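Local atomic coordinates of peptidase M42 (Thaumarchaeota archaeon SCGC AB-539-E09, PDB entry 5DS0), a protein that binds cobalt ions and probably acts as an M42-family aminopeptidase, removing N-terminal residues from peptides within a twelve-subunit TET assembly. Residues R193-Q198 / E345-L350. Numbering follows the deposited sequence.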
ATOM      1  N   ARG C 193      -3.421 -52.142 -31.205  1.00 48.92           N
ATOM      2  CA  ARG C 193      -2.446 -53.176 -31.533  1.00 49.65           C
ATOM      3  C   ARG C 193      -2.818 -54.480 -30.886  1.00 49.67           C
ATOM      4  O   ARG C 193      -2.864 -55.511 -31.548  1.00 51.77           O
ATOM      5  CB  ARG C 193      -1.043 -52.786 -31.084  1.00 50.41           C
ATOM      6  CG  ARG C 193      -0.005 -53.857 -31.393  1.00 51.08           C
ATOM      7  CD  ARG C 193       1.390 -53.471 -30.945  1.00 52.78           C
ATOM      8  NE  ARG C 193       1.549 -53.446 -29.493  1.00 56.82           N
ATOM      9  CZ  ARG C 193       1.683 -54.506 -28.697  1.00 59.80           C
ATOM     10  NH1 ARG C 193       1.672 -55.737 -29.183  1.00 60.37           N
ATOM     11  NH2 ARG C 193       1.802 -54.306 -27.385  1.00 61.27           N
ATOM     12  N   ARG C 194      -3.092 -54.431 -29.593  1.00 49.96           N
ATOM     13  CA  ARG C 194      -3.407 -55.633 -28.836  1.00 51.96           C
ATOM     14  C   ARG C 194      -4.674 -56.329 -29.280  1.00 53.08           C
ATOM     15  O   ARG C 194      -4.765 -57.551 -29.241  1.00 54.32           O
ATOM     16  CB  ARG C 194      -3.485 -55.330 -27.344  1.00 52.96           C
ATOM     17  CG  ARG C 194      -2.089 -55.549 -26.731  1.00 54.90           C
ATOM     18  CD  ARG C 194      -1.613 -54.576 -25.586  1.00 54.68           C
ATOM     19  NE  ARG C 194      -2.299 -54.889 -24.341  1.00 55.21           N
ATOM     20  CZ  ARG C 194      -1.937 -54.533 -23.104  1.00 55.45           C
ATOM     21  NH1 ARG C 194      -2.735 -54.929 -22.147  1.00 56.14           N
ATOM     22  NH2 ARG C 194      -0.839 -53.812 -22.777  1.00 56.30           N
HETATM   23  N   MSE C 195      -5.653 -55.546 -29.704  1.00 54.56           N
HETATM   24  CA  MSE C 195      -6.912 -56.106 -30.178  1.00 57.41           C
HETATM   25  C   MSE C 195      -6.703 -56.903 -31.436  1.00 57.41           C
HETATM   26  O   MSE C 195      -7.305 -57.966 -31.602  1.00 57.72           O
HETATM   27  CB  MSE C 195      -7.921 -54.979 -30.369  1.00 58.87           C
HETATM   28  CG  MSE C 195      -8.357 -54.539 -28.983  1.00 62.19           C
HETATM   29 SE   MSE C 195      -9.928 -53.365 -29.039  0.80 69.66          SE
HETATM   30  CE  MSE C 195     -11.256 -54.653 -28.337  1.00 72.40           C
ATOM     31  N   LYS C 196      -5.858 -56.404 -32.332  1.00 56.50           N
ATOM     32  CA  LYS C 196      -5.522 -57.153 -33.522  1.00 57.35           C
ATOM     33  C   LYS C 196      -4.665 -58.369 -33.178  1.00 57.67           C
ATOM     34  O   LYS C 196      -5.014 -59.479 -33.562  1.00 59.29           O
ATOM     35  CB  LYS C 196      -4.832 -56.280 -34.555  1.00 58.33           C
ATOM     36  CG  LYS C 196      -4.529 -57.052 -35.826  1.00 61.65           C
ATOM     37  CD  LYS C 196      -4.678 -56.203 -37.074  1.00 64.38           C
ATOM     38  CE  LYS C 196      -4.638 -57.062 -38.330  1.00 64.72           C
ATOM     39  NZ  LYS C 196      -4.718 -56.207 -39.542  1.00 65.80           N
ATOM     40  N   ASP C 197      -3.584 -58.171 -32.426  1.00 57.13           N
ATOM     41  CA  ASP C 197      -2.674 -59.270 -32.054  1.00 58.43           C
ATOM     42  C   ASP C 197      -3.339 -60.458 -31.370  1.00 58.95           C
ATOM     43  O   ASP C 197      -2.981 -61.600 -31.639  1.00 62.67           O
ATOM     44  CB  ASP C 197      -1.534 -58.779 -31.145  1.00 59.21           C
ATOM     45  CG  ASP C 197      -0.283 -58.399 -31.918  1.00 61.23           C
ATOM     46  OD1 ASP C 197      -0.081 -58.901 -33.052  1.00 66.47           O
ATOM     47  OD2 ASP C 197       0.519 -57.599 -31.403  1.00 59.87           O
ATOM     48  N   GLN C 198      -4.302 -60.200 -30.497  1.00 57.89           N
ATOM     49  CA  GLN C 198      -4.991 -61.273 -29.783  1.00 58.07           C
ATOM     50  C   GLN C 198      -6.373 -61.588 -30.352  1.00 58.75           C
ATOM     51  O   GLN C 198      -7.186 -62.241 -29.697  1.00 58.07           O
ATOM     52  CB  GLN C 198      -5.120 -60.892 -28.316  1.00 58.60           C
ATOM     53  CG  GLN C 198      -3.801 -60.525 -27.658  1.00 59.33           C
ATOM     54  CD  GLN C 198      -3.998 -59.924 -26.277  1.00 58.68           C
ATOM     55  OE1 GLN C 198      -5.009 -60.168 -25.613  1.00 55.02           O
ATOM     56  NE2 GLN C 198      -3.033 -59.116 -25.847  1.00 59.29           N
ATOM     57  N   GLU C 345     -11.632 -53.295 -22.551  1.00 38.11           N
ATOM     58  CA  GLU C 345     -12.876 -53.804 -21.982  1.00 38.63           C
ATOM     59  C   GLU C 345     -14.066 -52.961 -22.404  1.00 37.63           C
ATOM     60  O   GLU C 345     -15.149 -53.481 -22.635  1.00 38.07           O
ATOM     61  CB  GLU C 345     -12.810 -53.846 -20.456  1.00 39.39           C
ATOM     62  CG  GLU C 345     -11.767 -54.782 -19.871  1.00 40.96           C
ATOM     63  CD  GLU C 345     -11.773 -56.152 -20.513  1.00 42.81           C
ATOM     64  OE1 GLU C 345     -12.795 -56.869 -20.416  1.00 44.35           O
ATOM     65  OE2 GLU C 345     -10.736 -56.525 -21.085  1.00 43.59           O
ATOM     66  N   LEU C 346     -13.882 -51.653 -22.466  1.00 37.37           N
ATOM     67  CA  LEU C 346     -14.967 -50.759 -22.862  1.00 37.43           C
ATOM     68  C   LEU C 346     -15.353 -51.026 -24.300  1.00 37.49           C
ATOM     69  O   LEU C 346     -16.525 -51.231 -24.604  1.00 38.35           O
ATOM     70  CB  LEU C 346     -14.555 -49.300 -22.721  1.00 36.93           C
ATOM     71  CG  LEU C 346     -14.289 -48.825 -21.298  1.00 37.63           C
ATOM     72  CD1 LEU C 346     -13.694 -47.434 -21.342  1.00 37.48           C
ATOM     73  CD2 LEU C 346     -15.556 -48.823 -20.468  1.00 38.43           C
ATOM     74  N   ILE C 347     -14.360 -51.047 -25.171  1.00 36.98           N
ATOM     75  CA  ILE C 347     -14.600 -51.265 -26.587  1.00 37.86           C
ATOM     76  C   ILE C 347     -15.291 -52.606 -26.856  1.00 38.83           C
ATOM     77  O   ILE C 347     -16.166 -52.690 -27.711  1.00 39.35           O
ATOM     78  CB  ILE C 347     -13.275 -51.153 -27.373  1.00 38.06           C
ATOM     79  CG1 ILE C 347     -12.813 -49.703 -27.382  1.00 37.37           C
ATOM     80  CG2 ILE C 347     -13.422 -51.644 -28.806  1.00 38.96           C
ATOM     81  CD1 ILE C 347     -11.354 -49.546 -27.706  1.00 37.61           C
ATOM     82  N   LYS C 348     -14.877 -53.653 -26.149  1.00 39.89           N
ATOM     83  CA  LYS C 348     -15.532 -54.951 -26.253  1.00 41.11           C
ATOM     84  C   LYS C 348     -17.038 -54.858 -26.057  1.00 41.03           C
ATOM     85  O   LYS C 348     -17.788 -55.518 -26.768  1.00 40.70           O
ATOM     86  CB  LYS C 348     -14.950 -55.935 -25.241  1.00 42.89           C
ATOM     87  CG  LYS C 348     -13.671 -56.614 -25.717  1.00 44.90           C
ATOM     88  CD  LYS C 348     -12.931 -57.418 -24.648  1.00 46.63           C
ATOM     89  CE  LYS C 348     -13.675 -58.672 -24.267  1.00 48.20           C
ATOM     90  NZ  LYS C 348     -13.209 -59.149 -22.939  1.00 50.42           N
ATOM     91  N   ARG C 349     -17.477 -54.009 -25.126  1.00 41.46           N
ATOM     92  CA  ARG C 349     -18.881 -53.947 -24.716  1.00 42.57           C
ATOM     93  C   ARG C 349     -19.709 -52.814 -25.328  1.00 42.11           C
ATOM     94  O   ARG C 349     -20.912 -52.709 -25.074  1.00 41.93           O
ATOM     95  CB  ARG C 349     -18.961 -53.845 -23.201  1.00 44.27           C
ATOM     96  CG  ARG C 349     -18.523 -55.098 -22.468  1.00 47.27           C
ATOM     97  CD  ARG C 349     -18.320 -54.806 -20.983  1.00 50.02           C
ATOM     98  NE  ARG C 349     -17.850 -55.968 -20.236  1.00 54.15           N
ATOM     99  CZ  ARG C 349     -16.623 -56.485 -20.314  1.00 56.59           C
ATOM    100  NH1 ARG C 349     -15.693 -55.958 -21.115  1.00 56.50           N
ATOM    101  NH2 ARG C 349     -16.321 -57.555 -19.588  1.00 58.98           N
ATOM    102  N   LEU C 350     -19.085 -51.962 -26.131  1.00 43.15           N
ATOM    103  CA  LEU C 350     -19.801 -50.814 -26.712  1.00 44.07           C
ATOM    104  C   LEU C 350     -20.483 -51.184 -28.030  1.00 45.79           C
ATOM    105  O   LEU C 350     -20.030 -50.791 -29.102  1.00 43.72           O
ATOM    106  CB  LEU C 350     -18.859 -49.615 -26.907  1.00 42.49           C
ATOM    107  CG  LEU C 350     -18.469 -48.829 -25.650  1.00 41.83           C
ATOM    108  CD1 LEU C 350     -17.323 -47.885 -25.955  1.00 41.72           C
ATOM    109  CD2 LEU C 350     -19.644 -48.042 -25.084  1.00 42.22           C
TER
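Met195, present as selenomethionine, reaches across from the end of helix 179-197 and sets its terminal methyl against Ile347 on helix 333-349. The touch is purely apolar: CE of Met195 lies 3.7 Å from CG2 of Ile347, and SE of Met195 follows at 3.9 Å from the same CG2. With CG1 of Ile347 anti to the carbonyl carbon (chi1 -70°), the CG2 methyl stands anti to the backbone N and is the branch that meets Met195. At the margin of the contact the aliphatic part of Lys348 joins in, its CG 4.1 Å from CE of Met195. One long side chain thus bridges helices whose nearest CA atoms, those of Met195 and Lys348, are 9.5 Å apart; Ile344, one turn back on helix 333-349, and Ile200, in the loop after helix 179-197, also touch Met195.

Both helices belong to the alpha/beta peptidase domain, where they pack side by side near the large mixed sheet; the contact joins their C-terminal ends. Arg194, next to Met195, reaches back along helix 333-349 to a salt bridge with Glu337, an ionic link between the helices.

Between the two segments themselves there is no ionic pair; other charged groups pair locally. Glu345 OE1 takes Arg349 NH1 at 3.1 Å, approached from above the carboxylate plane, and a weak bond from Lys348 NZ. The same NH1 of Arg349 also donates to the backbone O of Glu345 at 3.0 Å, nearly in the guanidinium plane. On the first helix Arg193 NH1 makes a salt bridge with Asp197 OD2, though its hydrogen bond is weak and bent, while its NH2 pairs with Glu190.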